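Local coordinates for glycine betaine/carnitine/choline ABC transporter (PDB 3O66), which probably binds glycine betaine, carnitine or choline outside the membrane and hands the substrate to an ABC transporter for uptake, at residues Ser134-His139 with Tyr166-Gly171; Leu30-Asp35 with Pro235-Thr240. One frame throughout, in Å; residues are numbered along the deposited sequence. Where two conformers were deposited one is given.

Contact 1. Residues Ser134-His139 with Tyr166-Gly171; sequences SDLAKH and YGFDFG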
# COMPACT_ATOMS: atom_id res chain seq x y z
N SER A 134 11.91 10.19 14.95
CA SER A 134 12.88 10.92 15.79
C SER A 134 12.46 11.00 17.29
O SER A 134 13.30 11.02 18.16
CB SER A 134 13.18 12.31 15.22
OG SER A 134 13.89 12.20 13.98
N ASP A 135 11.16 11.03 17.59
CA ASP A 135 10.70 11.06 19.00
C ASP A 135 11.21 9.86 19.81
O ASP A 135 11.29 9.91 21.05
CB ASP A 135 9.18 11.16 19.08
CG ASP A 135 8.66 12.50 18.61
OD1 ASP A 135 9.39 13.51 18.69
OD2 ASP A 135 7.50 12.55 18.16
N LEU A 136 11.59 8.78 19.13
CA LEU A 136 12.17 7.62 19.80
C LEU A 136 13.59 7.85 20.35
O LEU A 136 14.03 7.11 21.24
CB LEU A 136 12.21 6.42 18.86
CG LEU A 136 10.87 5.87 18.39
CD1 LEU A 136 11.08 4.89 17.23
CD2 LEU A 136 10.12 5.19 19.53
N ALA A 137 14.30 8.85 19.82
CA ALA A 137 15.74 9.02 20.09
C ALA A 137 16.13 8.91 21.56
O ALA A 137 17.07 8.17 21.89
CB ALA A 137 16.27 10.32 19.51
N LYS A 138 15.43 9.62 22.45
CA LYS A 138 15.82 9.68 23.88
C LYS A 138 15.64 8.34 24.59
O LYS A 138 16.24 8.09 25.64
CB LYS A 138 14.96 10.68 24.66
CG LYS A 138 15.32 12.13 24.56
CD LYS A 138 14.37 12.92 25.48
CE LYS A 138 14.29 14.38 25.10
NZ LYS A 138 15.50 15.08 25.58
N HIS A 139 14.79 7.49 24.02
CA HIS A 139 14.23 6.36 24.74
C HIS A 139 14.65 5.02 24.18
O HIS A 139 14.43 3.98 24.82
CB HIS A 139 12.70 6.43 24.71
CG HIS A 139 12.16 7.76 25.13
ND1 HIS A 139 12.33 8.26 26.40
CD2 HIS A 139 11.47 8.70 24.45
CE1 HIS A 139 11.77 9.45 26.49
NE2 HIS A 139 11.24 9.75 25.31
N TYR A 166 19.09 8.08 11.39
CA TYR A 166 18.33 8.60 12.51
C TYR A 166 19.17 8.93 13.75
O TYR A 166 18.78 9.77 14.55
CB TYR A 166 17.14 7.70 12.81
CG TYR A 166 15.89 8.11 12.03
CD1 TYR A 166 15.08 9.15 12.49
CD2 TYR A 166 15.55 7.48 10.83
CE1 TYR A 166 13.95 9.56 11.80
CE2 TYR A 166 14.39 7.88 10.10
CZ TYR A 166 13.61 8.92 10.60
OH TYR A 166 12.47 9.35 9.96
N GLY A 167 20.33 8.30 13.90
CA GLY A 167 21.27 8.68 14.96
C GLY A 167 20.99 8.06 16.32
O GLY A 167 21.42 8.59 17.35
N PHE A 168 20.28 6.93 16.33
CA PHE A 168 20.05 6.19 17.57
C PHE A 168 19.88 4.68 17.32
O PHE A 168 19.72 4.25 16.17
CB PHE A 168 18.88 6.78 18.38
CG PHE A 168 17.55 6.74 17.66
CD1 PHE A 168 16.76 5.59 17.68
CD2 PHE A 168 17.07 7.87 17.00
CE1 PHE A 168 15.53 5.55 17.02
CE2 PHE A 168 15.82 7.85 16.34
CZ PHE A 168 15.07 6.69 16.34
N ASP A 169 19.94 3.89 18.39
CA ASP A 169 19.71 2.46 18.24
C ASP A 169 18.90 1.88 19.40
O ASP A 169 18.60 2.58 20.37
CB ASP A 169 21.00 1.68 17.90
CG ASP A 169 21.86 1.34 19.10
OD1 ASP A 169 21.74 1.98 20.17
OD2 ASP A 169 22.69 0.40 18.96
N PHE A 170 18.52 0.63 19.26
CA PHE A 170 17.61 0.05 20.20
C PHE A 170 18.31 -0.82 21.21
O PHE A 170 19.36 -1.40 20.93
CB PHE A 170 16.52 -0.70 19.45
CG PHE A 170 15.51 0.21 18.82
CD1 PHE A 170 14.38 0.61 19.53
CD2 PHE A 170 15.71 0.71 17.54
CE1 PHE A 170 13.45 1.46 18.96
CE2 PHE A 170 14.80 1.57 16.96
CZ PHE A 170 13.67 1.94 17.67
N GLY A 171 17.72 -0.91 22.40
CA GLY A 171 18.30 -1.71 23.49
C GLY A 171 18.35 -3.18 23.13
O GLY A 171 19.33 -3.85 23.42
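In one lobe of the two-lobed fold of substrate-binding proteins, Ala137 and Leu136 meet Phe168 where two connections come together, the 3-10 turn 134-136 with the residues after it and the loop before strand 172-176. The parallel neighbouring strands 144-148 and 172-176 and helix 159-166 form a beta-alpha-beta crossover, and the contact joins the loop entering its first strand to the turn leaving its helix. At the end of that helix Gly167, with a positive phi of 84°, turns the chain that brings Phe168 to the other loop.

Phe168 carries most of the packing. Its first torsion (61°) sets CG between the backbone N and the carbonyl carbon and directs the ring at the loop opposite. Ala137 CA lies over one ring face, 3.9 Å from the centroid of the Phe168 ring and 24° off the ring normal, the geometry of a CH-pi contact. The methyl CB of Ala137 reaches Phe168 CD2 at 3.6 Å, while Leu136 CB touches CZ of the same ring at 3.8 Å. Leu136 CD1 lies at the edge of the Phe170 ring, 4.0 Å from Phe170 CZ, both side chains resting on Val192 of strand 192-196. Backbone bonding between Gly171 and Ser140 ties the loops together beyond the rings.

At the other end the contact turns polar. Tyr166 OH is hydrogen-bonded to Asp212 OD1 and Lys214 N, and Ser134 OG to Asp213 OD2, so both hydroxyls serve residues 212-214 instead of each other; Ser134 OG merely sits in the plane of the tyrosine ring, at its edge, 3.4 Å from Tyr166 CE1.

Contact 2. Residues Leu30-Asp35 with Pro235-Thr240; sequences LLIEHD and PELKTT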
# COMPACT_ATOMS: atom_id res chain seq x y z
N LEU A 30 -16.27 -3.83 -9.41
CA LEU A 30 -17.65 -3.48 -9.11
C LEU A 30 -17.99 -2.07 -9.57
O LEU A 30 -19.11 -1.82 -10.01
CB LEU A 30 -17.97 -3.69 -7.62
CG LEU A 30 -17.98 -5.14 -7.11
CD1 LEU A 30 -17.80 -5.17 -5.58
CD2 LEU A 30 -19.26 -5.94 -7.53
N LEU A 31 -17.02 -1.17 -9.48
CA LEU A 31 -17.28 0.21 -9.85
C LEU A 31 -17.42 0.30 -11.37
O LEU A 31 -18.28 1.02 -11.86
CB LEU A 31 -16.14 1.11 -9.34
CG LEU A 31 -16.31 2.60 -9.53
CD1 LEU A 31 -17.61 3.13 -8.91
CD2 LEU A 31 -15.08 3.30 -8.93
N ILE A 32 -16.59 -0.44 -12.11
CA ILE A 32 -16.71 -0.49 -13.57
C ILE A 32 -18.05 -1.10 -13.98
O ILE A 32 -18.75 -0.56 -14.84
CB ILE A 32 -15.53 -1.22 -14.22
CG1 ILE A 32 -14.25 -0.36 -14.03
CG2 ILE A 32 -15.81 -1.55 -15.69
CD1 ILE A 32 -12.96 -1.16 -14.19
N GLU A 33 -18.42 -2.22 -13.35
CA GLU A 33 -19.76 -2.77 -13.61
C GLU A 33 -20.83 -1.71 -13.38
O GLU A 33 -21.79 -1.59 -14.18
CB GLU A 33 -20.05 -4.01 -12.76
CG GLU A 33 -19.23 -5.21 -13.18
CD GLU A 33 -19.49 -6.45 -12.33
OE1 GLU A 33 -20.66 -6.66 -11.93
OE2 GLU A 33 -18.52 -7.23 -12.09
N HIS A 34 -20.71 -0.99 -12.27
CA HIS A 34 -21.71 0.02 -11.90
C HIS A 34 -21.77 1.15 -12.93
O HIS A 34 -22.85 1.45 -13.46
CB HIS A 34 -21.44 0.57 -10.48
CG HIS A 34 -22.36 1.70 -10.09
ND1 HIS A 34 -23.65 1.50 -9.64
CD2 HIS A 34 -22.18 3.05 -10.10
CE1 HIS A 34 -24.21 2.67 -9.37
NE2 HIS A 34 -23.34 3.63 -9.65
N ASP A 35 -20.63 1.78 -13.21
CA ASP A 35 -20.62 2.92 -14.13
C ASP A 35 -21.03 2.57 -15.56
O ASP A 35 -21.58 3.43 -16.26
CB ASP A 35 -19.25 3.59 -14.16
CG ASP A 35 -18.99 4.45 -12.95
OD1 ASP A 35 -19.84 4.53 -12.04
OD2 ASP A 35 -17.92 5.06 -12.91
N PRO A 235 -12.59 5.43 -23.14
CA PRO A 235 -12.22 6.65 -22.40
C PRO A 235 -12.93 6.82 -21.06
O PRO A 235 -12.36 7.43 -20.15
CB PRO A 235 -12.62 7.78 -23.34
CG PRO A 235 -12.58 7.17 -24.71
CD PRO A 235 -12.98 5.74 -24.53
N GLU A 236 -14.14 6.27 -20.95
CA GLU A 236 -14.98 6.39 -19.75
C GLU A 236 -14.36 5.75 -18.52
O GLU A 236 -14.66 6.13 -17.38
CB GLU A 236 -16.40 5.83 -20.00
CG GLU A 236 -16.49 4.32 -20.37
CD GLU A 236 -16.26 3.99 -21.86
OE1 GLU A 236 -15.73 4.82 -22.62
OE2 GLU A 236 -16.63 2.87 -22.27
N LEU A 237 -13.49 4.76 -18.75
CA LEU A 237 -12.87 4.03 -17.66
C LEU A 237 -11.90 4.90 -16.91
O LEU A 237 -11.68 4.67 -15.73
CB LEU A 237 -12.18 2.75 -18.14
CG LEU A 237 -13.09 1.67 -18.73
CD1 LEU A 237 -12.22 0.49 -19.17
CD2 LEU A 237 -14.17 1.24 -17.72
N LYS A 238 -11.29 5.88 -17.58
CA LYS A 238 -10.36 6.77 -16.89
C LYS A 238 -11.12 7.61 -15.87
O LYS A 238 -10.64 7.82 -14.75
CB LYS A 238 -9.66 7.67 -17.90
CG LYS A 238 -8.58 8.56 -17.32
CD LYS A 238 -7.85 9.24 -18.51
CE LYS A 238 -7.05 10.46 -18.11
NZ LYS A 238 -6.04 10.09 -17.09
N THR A 239 -12.31 8.06 -16.24
CA THR A 239 -13.20 8.78 -15.33
C THR A 239 -13.63 7.88 -14.17
O THR A 239 -13.61 8.31 -13.00
CB THR A 239 -14.44 9.28 -16.07
OG1 THR A 239 -14.03 10.18 -17.10
CG2 THR A 239 -15.39 10.00 -15.14
N THR A 240 -14.02 6.65 -14.50
CA THR A 240 -14.36 5.65 -13.48
C THR A 240 -13.23 5.42 -12.46
O THR A 240 -13.42 5.59 -11.24
CB THR A 240 -14.82 4.33 -14.14
OG1 THR A 240 -16.05 4.57 -14.84
CG2 THR A 240 -15.07 3.27 -13.09
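Thr240 fits its two branches against Asp35, Leu31 and Ile32, with one hydrogen bond at the centre of the contact. Thr240 OG1 donates to Asp35 OD2 at 2.7 Å, and the carboxylate receives it on the anti lone pair, the one pointing away from OD1. The two side chains approach from opposite directions. With chi1 of Thr240 at -65°, OG1 stands beside the backbone N and the methyl CG2 is anti to it; this rotation turns the hydroxyl to the acid and the methyl to the hydrocarbon side.

There Thr240 CG2 touches Leu31 CG at 3.8 Å, and Ile32 CG1 comes equally near, at 3.8 Å from Thr240 CG2. Leu31 slides past the threonine, its CD2 lying 3.7 Å from the backbone O of Thr240. One turn earlier on the same helix, Leu237 extends CD2 to Ile32 CG2 at 3.8 Å, the two side chains crossing at about a right angle.

Behind this first shell stand helices 19-35 and 236-242. Their short segments have axes 10.3 Å apart at closest approach and pack at an incline, closer to antiparallel than parallel, with 124° between the N-to-C directions. Asp35 is the last residue of helix 19-35. Leu31 packs further on Leu244, and Ile32 on Ile40 and Pro42, extending the apolar layer into the adjoining loops.

The second carboxylate oxygen, Asp35 OD1, forms a salt bridge with Lys243, just past helix 236-242. Asp35 is therefore gripped through both oxygens by the same part of the chain, which should restrain the rotation of the carboxylate; the lysine would be expected to stabilise its negative charge next to the apolar contacts of Leu31, Ile32 and Leu237.

How the contacts relate
The contacts occupy opposite sides of the chain's centre, their own centres 47 Å apart and their nearest atoms about 33 Å apart. Along the chain, contact 1 is nested inside the long loop closed by contact 2. Each is connected to a different five-stranded sheet: helix 19-35 links strands 12-16 and 43-48 of one, whereas the loops of contact 1 lead into strands 144-148 and 172-176 of the other. The chain thus leaves the first lobe, builds the second and returns through strand 222-227, as in other periplasmic-binding-protein folds. Contact 2 joins early and late chain within one lobe; contact 1 is local to the other.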